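Local coordinates for protein putative peptidase M23 (Pseudomonas aeruginosa PAO1, PDB 2HSI) that is probably a zinc metalloendopeptidase of the M23 family, its function not yet established, with a zinc ion bound in the peptidase domain, at residues Pro49-Phe54 against Val60-Glu65; Leu87-Arg90 against Asn95-Glu98; Ala139-Phe144 against Asp268-Pro273. All blocks are in the same frame, centred on the assembly; numbering follows the deposited sequence.

How the interactions relate
Interactions 1 and 2 belong to the six-stranded antiparallel sheet of the M23 N-terminal domain, their centres about 11 Å apart. Each joins the two strands of a beta hairpin, 52-55 with 58-64 and 83-90 with 96-102, and strands 52-55 and 83-90 lie side by side, so the hairpins form one sheet. Interaction 3 comes last along the chain, about 17 Å from interaction 1 and about 21 Å from interaction 2 between centres. It ties the end of helix 127-141 to the edge of the peptidase sheet. Phe144 packs on Val60 and Leu61 and Lys58 of the first hairpin reaches Asp268, bringing the N-terminal domain against the peptidase part; interactions 2 and 3 do not touch.

Interaction 1: Pro49-Phe54 against Val60-Glu65; sequences PPPRAF and VLVVRE
Val62 lays its two methyl groups against segment 49-54, CG2 on the methyl of Ala53 and CG1 against the CG-CD edge of Pro51. The Ala53 CB to Val62 CG2 distance is 3.8 Å, and Pro51 CD stands 4.0 Å from Val62 CG1. This straddling follows from the first torsion of Val62: with CG1 trans to the backbone N (chi1 173°), CG1 is carried to the proline and CG2 to the alanine. Both methyls also border the carbonyl of Pro51, whose O lies 3.6 Å from Val62 CG1.

Nearer the turn of the hairpin the backbones take over. Val60 N donates to Ala53 O over 2.9 Å, a bent bond (148° at the hydrogen) that reaches the oxygen from above the carbonyl plane. The return bond is replaced by a water, which accepts from Ala53 N and donates to Val60 O at 2.7 Å. The strand axes diverge from strict antiparallel, at 147°, and the water fills in where the chains part.

Beyond this point the Pro49-Pro51 run offers no N-H to strand 58-64, and side-chain packing replaces pairing. Trp70 of the next strand touches Pro51 and Val62, while Val89 and Leu87 of strand 83-90 back Pro51 and Val60. Val62 N turns to Gln220 OE1 in the peptidase domain. Between these two segments there is one direct backbone bond, one water bridge and a buried patch of methyls and proline ring, so apolar burial probably accounts for much of the cohesion here.

Interaction 2: Leu87-Arg90 against Asn95-Glu98; sequences LEVR and NHEE
Val89 presses its CB and both methyls against His96 and Glu98 on the facing strand. Val89 CB sits over one face of the imidazole, off toward the rim, in a CH-pi contact 3.8 Å from the centroid of the His96 ring. Val89 CG1 reaches the CE1-NE2 side of that ring, and Val89 CG2 meets Glu98 CG at 3.8 Å. The ring overlies the valine because His96 CG is set between its own backbone N and carbonyl carbon (chi1 47°).

The ring's rotation is fixed by polar grips at both nitrogens: His96 ND1 donates to Glu98 OE2 over 2.7 Å, using the anti lone pair of the carboxylate oxygen, while His96 NE2 is bonded to Glu46. Two carboxylates would be expected to raise the ring's affinity for a proton. Four backbone bonds join the strands of the antiparallel hairpin, in two hydrogen-bonded pairs, Leu87 with Glu98 and Val89 with His96. The shortest, Val89 N to His96 O at 2.7 Å, runs nearly straight down the carbonyl (174° at the oxygen).

The other face is looser and carries charge. Glu88 and Glu97, the non-hydrogen-bonded pair between them, extend with their OE2 atoms 4.6 Å apart, like charges without a bond. Toward the turn, Asn95 OD1 lies along Arg90 CA and CB, 3.3 Å from Arg90 CA, and makes a weak bond to Ala91 N.

Strand 96-102 is the outermost of its sheet. Strand 83-90 runs inside it, bonded on its far side to strand 52-55, where Phe54 receives Arg90 in a cation-pi contact, while Leu87 and Val89 are covered by Leu44.

Interaction 3: Ala139-Phe144 against Asp268-Pro273; sequences AAYRRF and DARVDP
Asp268 OD2 is gripped by Arg142 NE across the contact, by Lys58 NZ from the N-terminal domain, and by a water. The Arg142 NE bond, 2.9 Å to Asp268 OD2, is nearly straight at 169°; it lies in the guanidinium plane but meets the carboxylate from above its plane, the two groups standing almost perpendicular. That water also accepts from Arg142 NH2, bracing the same pair.

The other oxygen, Asp268 OD1, takes the shorter bond of the network: Arg270 NH2 donates to it over 2.7 Å from the anti side, tilted out of the carboxylate plane. Two arginines and a lysine thus gather round one carboxylate and would be expected to hold it ionised.

Arg270 then lies flat on the ring of Tyr141, a cation-pi stack with centres 3.9 Å apart and planes 15° from parallel. NE sits over the middle of the ring and NH2 over its CB-CG end, since the arginine chain is bent at chi2 (95°) and again at chi3. Here the end of helix 127-141 meets the edge of the peptidase sheet, where strand 269-271 pairs with strand 260-266, the one that carries the zinc ligand His261. The Tyr141 side chain lies about 7 Å from that of His261 and about 11 Å from the zinc ion. The ring of Phe215 meets that of Tyr141 at an angle, and Ile223 and Met225 touch the tyrosine side chain.

A second water closes the backbones, donating to Tyr141 O at 2.8 Å and accepting from Asp268 N. Ser265 OG also bonds Arg270 NH2, probably helping to hold the guanidinium over the tyrosine.

Interaction 1: Pro49-Phe54 against Val60-Glu65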
loop_
_atom_site.group_PDB
_atom_site.type_symbol
_atom_site.label_atom_id
_atom_site.label_comp_id
_atom_site.label_asym_id
_atom_site.label_seq_id
_atom_site.Cartn_x
_atom_site.Cartn_y
_atom_site.Cartn_z
ATOM N N PRO A 49 25.972 2.735 2.066
ATOM C CA PRO A 49 24.982 3.816 2.045
ATOM C C PRO A 49 23.672 3.324 1.410
ATOM O O PRO A 49 23.705 2.358 0.632
ATOM C CB PRO A 49 25.660 4.892 1.184
ATOM C CG PRO A 49 27.102 4.605 1.298
ATOM C CD PRO A 49 27.184 3.106 1.322
ATOM N N PRO A 50 22.522 3.937 1.774
ATOM C CA PRO A 50 21.242 3.490 1.210
ATOM C C PRO A 50 21.165 3.663 -0.306
ATOM O O PRO A 50 21.387 4.764 -0.814
ATOM C CB PRO A 50 20.208 4.390 1.899
ATOM C CG PRO A 50 20.893 4.962 3.067
ATOM C CD PRO A 50 22.337 5.041 2.734
ATOM N N PRO A 51 20.892 2.567 -1.031
ATOM C CA PRO A 51 20.697 2.730 -2.456
ATOM C C PRO A 51 19.271 3.193 -2.741
ATOM O O PRO A 51 18.394 3.081 -1.875
ATOM C CB PRO A 51 20.909 1.316 -2.990
ATOM C CG PRO A 51 20.474 0.427 -1.902
ATOM C CD PRO A 51 20.762 1.161 -0.614
ATOM N N ARG A 52 19.041 3.679 -3.952
ATOM C CA ARG A 52 17.678 3.921 -4.416
ATOM C C ARG A 52 17.340 2.850 -5.463
ATOM O O ARG A 52 18.220 2.361 -6.165
ATOM C CB ARG A 52 17.554 5.307 -5.033
ATOM C CG ARG A 52 17.516 6.452 -4.036
ATOM C CD ARG A 52 17.116 7.747 -4.751
ATOM N NE ARG A 52 16.710 8.794 -3.815
ATOM C CZ ARG A 52 17.430 9.880 -3.529
ATOM N NH1 ARG A 52 18.605 10.087 -4.110
ATOM N NH2 ARG A 52 16.969 10.769 -2.661
ATOM N N ALA A 53 16.068 2.482 -5.552
ATOM C CA ALA A 53 15.647 1.446 -6.497
ATOM C C ALA A 53 14.384 1.891 -7.217
ATOM O O ALA A 53 13.604 2.659 -6.671
ATOM C CB ALA A 53 15.414 0.133 -5.779
ATOM N N PHE A 54 14.205 1.406 -8.447
ATOM C CA PHE A 54 13.099 1.806 -9.320
ATOM C C PHE A 54 12.579 0.574 -10.043
ATOM O O PHE A 54 13.371 -0.229 -10.548
ATOM C CB PHE A 54 13.553 2.846 -10.356
ATOM C CG PHE A 54 13.921 4.178 -9.767
ATOM C CD1 PHE A 54 12.971 5.188 -9.667
ATOM C CD2 PHE A 54 15.222 4.427 -9.314
ATOM C CE1 PHE A 54 13.304 6.419 -9.127
ATOM C CE2 PHE A 54 15.554 5.645 -8.764
ATOM C CZ PHE A 54 14.599 6.643 -8.672
ATOM N N VAL A 60 10.948 2.686 -5.394
ATOM C CA VAL A 60 10.593 1.498 -4.635
ATOM C C VAL A 60 11.143 1.573 -3.200
ATOM O O VAL A 60 12.224 2.120 -2.983
ATOM C CB VAL A 60 11.148 0.232 -5.369
ATOM C CG1 VAL A 60 11.130 -1.001 -4.501
ATOM C CG2 VAL A 60 10.382 -0.001 -6.650
ATOM N N LEU A 61 10.380 1.028 -2.249
ATOM C CA LEU A 61 10.770 0.901 -0.829
ATOM C C LEU A 61 12.057 0.091 -0.643
ATOM O O LEU A 61 12.165 -1.062 -1.089
ATOM C CB LEU A 61 9.632 0.256 -0.026
ATOM C CG LEU A 61 9.856 -0.205 1.426
ATOM C CD1 LEU A 61 10.243 0.968 2.288
ATOM C CD2 LEU A 61 8.610 -0.879 1.982
ATOM N N VAL A 62 13.025 0.714 0.019
ATOM C CA VAL A 62 14.332 0.110 0.271
ATOM C C VAL A 62 14.599 0.107 1.778
ATOM O O VAL A 62 14.536 1.149 2.437
ATOM C CB VAL A 62 15.460 0.860 -0.499
ATOM C CG1 VAL A 62 16.835 0.345 -0.104
ATOM C CG2 VAL A 62 15.274 0.749 -2.019
ATOM N N VAL A 63 14.871 -1.073 2.328
ATOM C CA VAL A 63 15.118 -1.228 3.766
ATOM C C VAL A 63 16.285 -2.189 3.980
ATOM O O VAL A 63 16.588 -3.000 3.108
ATOM C CB VAL A 63 13.862 -1.754 4.547
ATOM C CG1 VAL A 63 12.676 -0.797 4.430
ATOM C CG2 VAL A 63 13.442 -3.159 4.096
ATOM N N ARG A 64 16.953 -2.085 5.126
ATOM C CA ARG A 64 17.891 -3.126 5.540
ATOM C C ARG A 64 17.106 -4.337 6.050
ATOM O O ARG A 64 16.139 -4.187 6.791
ATOM C CB ARG A 64 18.849 -2.620 6.615
ATOM C CG ARG A 64 19.972 -1.730 6.100
ATOM C CD ARG A 64 21.019 -1.521 7.194
ATOM N NE ARG A 64 22.020 -0.519 6.849
ATOM C CZ ARG A 64 23.117 -0.758 6.131
ATOM N NH1 ARG A 64 23.365 -1.977 5.655
ATOM N NH2 ARG A 64 23.966 0.227 5.875
ATOM N N GLU A 65 17.513 -5.535 5.636
ATOM C CA GLU A 65 16.906 -6.762 6.131
ATOM C C GLU A 65 17.456 -7.060 7.521
ATOM O O GLU A 65 18.600 -7.494 7.664
ATOM C CB GLU A 65 17.185 -7.934 5.198
ATOM C CG GLU A 65 16.437 -9.191 5.614
ATOM C CD GLU A 65 16.673 -10.355 4.687
ATOM O OE1 GLU A 65 17.825 -10.574 4.276
ATOM O OE2 GLU A 65 15.700 -11.065 4.383
HETATM O O HOH W 1 14.253 3.833 -3.679
#

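Interaction 2: Leu87-Arg90 against Asn95-Glu98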
loop_
_atom_site.group_PDB
_atom_site.type_symbol
_atom_site.label_atom_id
_atom_site.label_comp_id
_atom_site.label_asym_id
_atom_site.label_seq_id
_atom_site.Cartn_x
_atom_site.Cartn_y
_atom_site.Cartn_z
ATOM N N LEU A 87 14.886 -4.492 -11.891
ATOM C CA LEU A 87 14.879 -3.390 -10.944
ATOM C C LEU A 87 16.117 -2.552 -11.218
ATOM O O LEU A 87 17.215 -3.093 -11.317
ATOM C CB LEU A 87 14.903 -3.962 -9.528
ATOM C CG LEU A 87 14.634 -3.120 -8.292
ATOM C CD1 LEU A 87 13.194 -2.591 -8.246
ATOM C CD2 LEU A 87 14.881 -4.012 -7.105
ATOM N N GLU A 88 15.939 -1.245 -11.395
ATOM C CA GLU A 88 17.062 -0.333 -11.542
ATOM C C GLU A 88 17.543 0.098 -10.146
ATOM O O GLU A 88 16.761 0.603 -9.341
ATOM C CB GLU A 88 16.667 0.897 -12.362
ATOM C CG GLU A 88 16.271 0.602 -13.796
ATOM C CD GLU A 88 15.867 1.848 -14.554
ATOM O OE1 GLU A 88 14.811 2.431 -14.220
ATOM O OE2 GLU A 88 16.606 2.250 -15.479
ATOM N N VAL A 89 18.820 -0.127 -9.857
ATOM C CA VAL A 89 19.377 0.244 -8.557
ATOM C C VAL A 89 20.352 1.386 -8.779
ATOM O O VAL A 89 21.187 1.345 -9.695
ATOM C CB VAL A 89 20.089 -0.952 -7.849
ATOM C CG1 VAL A 89 20.479 -0.597 -6.414
ATOM C CG2 VAL A 89 19.203 -2.187 -7.864
ATOM N N ARG A 90 20.231 2.412 -7.941
ATOM C CA ARG A 90 21.122 3.570 -7.995
ATOM C C ARG A 90 21.904 3.715 -6.704
ATOM O O ARG A 90 21.326 3.840 -5.618
ATOM C CB ARG A 90 20.349 4.854 -8.302
ATOM C CG ARG A 90 19.497 4.759 -9.529
ATOM C CD ARG A 90 19.110 6.118 -10.038
ATOM N NE ARG A 90 18.325 5.973 -11.251
ATOM C CZ ARG A 90 17.405 6.824 -11.692
ATOM N NH1 ARG A 90 17.105 7.933 -11.025
ATOM N NH2 ARG A 90 16.768 6.540 -12.816
ATOM N N ASN A 95 25.516 2.553 -10.666
ATOM C CA ASN A 95 24.190 2.009 -10.898
ATOM C C ASN A 95 24.269 0.603 -11.456
ATOM O O ASN A 95 25.256 0.240 -12.102
ATOM C CB ASN A 95 23.395 2.908 -11.849
ATOM C CG ASN A 95 23.183 4.297 -11.288
ATOM O OD1 ASN A 95 23.418 4.534 -10.103
ATOM N ND2 ASN A 95 22.739 5.228 -12.138
ATOM N N HIS A 96 23.229 -0.184 -11.196
ATOM C CA HIS A 96 23.163 -1.563 -11.683
ATOM C C HIS A 96 21.722 -2.028 -11.719
ATOM O O HIS A 96 20.869 -1.453 -11.060
ATOM C CB HIS A 96 24.015 -2.504 -10.821
ATOM C CG HIS A 96 23.813 -2.342 -9.341
ATOM N ND1 HIS A 96 23.119 -3.262 -8.587
ATOM C CD2 HIS A 96 24.254 -1.400 -8.475
ATOM C CE1 HIS A 96 23.129 -2.888 -7.320
ATOM N NE2 HIS A 96 23.808 -1.761 -7.223
ATOM N N GLU A 97 21.453 -3.062 -12.508
ATOM C CA GLU A 97 20.119 -3.631 -12.583
ATOM C C GLU A 97 20.107 -4.967 -11.897
ATOM O O GLU A 97 21.069 -5.734 -11.991
ATOM C CB GLU A 97 19.693 -3.838 -14.027
ATOM C CG GLU A 97 19.320 -2.582 -14.758
ATOM C CD GLU A 97 18.652 -2.879 -16.081
ATOM O OE1 GLU A 97 18.715 -4.043 -16.546
ATOM O OE2 GLU A 97 18.066 -1.944 -16.659
ATOM N N GLU A 98 19.014 -5.251 -11.205
ATOM C CA GLU A 98 18.865 -6.535 -10.543
ATOM C C GLU A 98 17.589 -7.199 -11.010
ATOM O O GLU A 98 16.509 -6.620 -10.921
ATOM C CB GLU A 98 18.872 -6.371 -9.024
ATOM C CG GLU A 98 20.171 -5.776 -8.447
ATOM C CD GLU A 98 21.449 -6.530 -8.832
ATOM O OE1 GLU A 98 21.473 -7.779 -8.866
ATOM O OE2 GLU A 98 22.454 -5.854 -9.078
#

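Interaction 3: Ala139-Phe144 against Asp268-Pro273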
loop_
_atom_site.group_PDB
_atom_site.type_symbol
_atom_site.label_atom_id
_atom_site.label_comp_id
_atom_site.label_asym_id
_atom_site.label_seq_id
_atom_site.Cartn_x
_atom_site.Cartn_y
_atom_site.Cartn_z
ATOM N N ALA A 139 -2.197 10.849 -7.743
ATOM C CA ALA A 139 -1.060 11.585 -7.184
ATOM C C ALA A 139 -0.653 11.084 -5.799
ATOM O O ALA A 139 0.538 10.955 -5.520
ATOM C CB ALA A 139 -1.349 13.073 -7.145
ATOM N N ALA A 140 -1.639 10.784 -4.947
ATOM C CA ALA A 140 -1.354 10.310 -3.581
ATOM C C ALA A 140 -0.596 8.975 -3.550
ATOM O O ALA A 140 0.374 8.819 -2.807
ATOM C CB ALA A 140 -2.621 10.205 -2.776
ATOM N N TYR A 141 -1.027 8.019 -4.366
ATOM C CA TYR A 141 -0.309 6.742 -4.469
ATOM C C TYR A 141 1.134 6.873 -4.978
ATOM O O TYR A 141 1.977 6.021 -4.679
ATOM C CB TYR A 141 -1.072 5.776 -5.356
ATOM C CG TYR A 141 -2.319 5.174 -4.748
ATOM C CD1 TYR A 141 -2.298 4.534 -3.496
ATOM C CD2 TYR A 141 -3.514 5.194 -5.457
ATOM C CE1 TYR A 141 -3.458 3.946 -2.970
ATOM C CE2 TYR A 141 -4.655 4.619 -4.952
ATOM C CZ TYR A 141 -4.633 3.999 -3.714
ATOM O OH TYR A 141 -5.804 3.452 -3.251
ATOM N N ARG A 142 1.405 7.942 -5.733
ATOM C CA ARG A 142 2.725 8.194 -6.302
ATOM C C ARG A 142 3.640 9.003 -5.387
ATOM O O ARG A 142 4.792 9.236 -5.728
ATOM C CB ARG A 142 2.603 8.882 -7.663
ATOM C CG ARG A 142 2.122 7.932 -8.734
ATOM C CD ARG A 142 1.633 8.643 -9.973
ATOM N NE ARG A 142 1.061 7.669 -10.896
ATOM C CZ ARG A 142 0.552 7.958 -12.091
ATOM N NH1 ARG A 142 0.517 9.211 -12.527
ATOM N NH2 ARG A 142 0.058 6.986 -12.843
ATOM N N ARG A 143 3.132 9.420 -4.227
ATOM C CA ARG A 143 3.981 10.066 -3.224
ATOM C C ARG A 143 5.101 9.121 -2.742
ATOM O O ARG A 143 4.852 7.949 -2.439
ATOM C CB ARG A 143 3.157 10.560 -2.041
ATOM C CG ARG A 143 3.921 11.522 -1.141
ATOM C CD ARG A 143 3.438 11.386 0.277
ATOM N NE ARG A 143 4.083 12.296 1.227
ATOM C CZ ARG A 143 3.708 13.557 1.443
ATOM N NH1 ARG A 143 2.694 14.091 0.765
ATOM N NH2 ARG A 143 4.348 14.288 2.347
ATOM N N PHE A 144 6.331 9.624 -2.730
ATOM C CA PHE A 144 7.473 8.842 -2.268
ATOM C C PHE A 144 8.265 9.650 -1.236
ATOM O O PHE A 144 9.237 10.318 -1.564
ATOM C CB PHE A 144 8.360 8.402 -3.453
ATOM C CG PHE A 144 9.371 7.333 -3.096
ATOM C CD1 PHE A 144 9.008 5.985 -3.074
ATOM C CD2 PHE A 144 10.678 7.674 -2.767
ATOM C CE1 PHE A 144 9.960 4.994 -2.736
ATOM C CE2 PHE A 144 11.618 6.705 -2.416
ATOM C CZ PHE A 144 11.256 5.368 -2.401
ATOM N N ASP A 268 3.457 2.640 -6.431
ATOM C CA ASP A 268 2.276 2.874 -7.276
ATOM C C ASP A 268 1.684 1.595 -7.895
ATOM O O ASP A 268 1.221 1.595 -9.048
ATOM C CB ASP A 268 2.557 3.945 -8.339
ATOM C CG ASP A 268 1.287 4.500 -8.987
ATOM O OD1 ASP A 268 0.223 4.521 -8.332
ATOM O OD2 ASP A 268 1.370 4.921 -10.164
ATOM N N ALA A 269 1.713 0.509 -7.119
ATOM C CA ALA A 269 1.074 -0.735 -7.497
ATOM C C ALA A 269 0.211 -1.215 -6.339
ATOM O O ALA A 269 0.724 -1.448 -5.232
ATOM C CB ALA A 269 2.121 -1.782 -7.855
ATOM N N ARG A 270 -1.096 -1.351 -6.580
ATOM C CA ARG A 270 -1.991 -1.957 -5.586
ATOM C C ARG A 270 -1.724 -3.446 -5.469
ATOM O O ARG A 270 -1.729 -4.187 -6.464
ATOM C CB ARG A 270 -3.479 -1.711 -5.888
ATOM C CG ARG A 270 -4.076 -0.475 -5.210
ATOM C CD ARG A 270 -4.043 0.721 -6.131
ATOM N NE ARG A 270 -2.776 1.409 -6.040
ATOM C CZ ARG A 270 -2.212 2.124 -7.008
ATOM N NH1 ARG A 270 -2.778 2.274 -8.198
ATOM N NH2 ARG A 270 -1.056 2.696 -6.778
ATOM N N VAL A 271 -1.472 -3.870 -4.237
ATOM C CA VAL A 271 -1.124 -5.245 -3.951
ATOM C C VAL A 271 -2.050 -5.814 -2.885
ATOM O O VAL A 271 -2.813 -5.074 -2.252
ATOM C CB VAL A 271 0.378 -5.407 -3.559
ATOM C CG1 VAL A 271 1.285 -4.960 -4.709
ATOM C CG2 VAL A 271 0.703 -4.665 -2.252
ATOM N N ASP A 272 -2.000 -7.133 -2.726
ATOM C CA ASP A 272 -2.870 -7.872 -1.822
ATOM C C ASP A 272 -2.534 -7.583 -0.360
ATOM O O ASP A 272 -1.480 -8.006 0.137
ATOM C CB ASP A 272 -2.738 -9.372 -2.118
ATOM C CG ASP A 272 -3.728 -10.230 -1.346
ATOM O OD1 ASP A 272 -4.552 -9.709 -0.563
ATOM O OD2 ASP A 272 -3.681 -11.462 -1.541
ATOM N N PRO A 273 -3.438 -6.879 0.346
ATOM C CA PRO A 273 -3.190 -6.552 1.745
ATOM C C PRO A 273 -3.060 -7.781 2.648
ATOM O O PRO A 273 -2.435 -7.681 3.699
ATOM C CB PRO A 273 -4.424 -5.725 2.127
ATOM C CG PRO A 273 -4.889 -5.159 0.826
ATOM C CD PRO A 273 -4.727 -6.321 -0.099
HETATM O O HOH W 2 2.424 3.427 -3.702
HETATM O O HOH W 3 -1.259 4.390 -11.576
#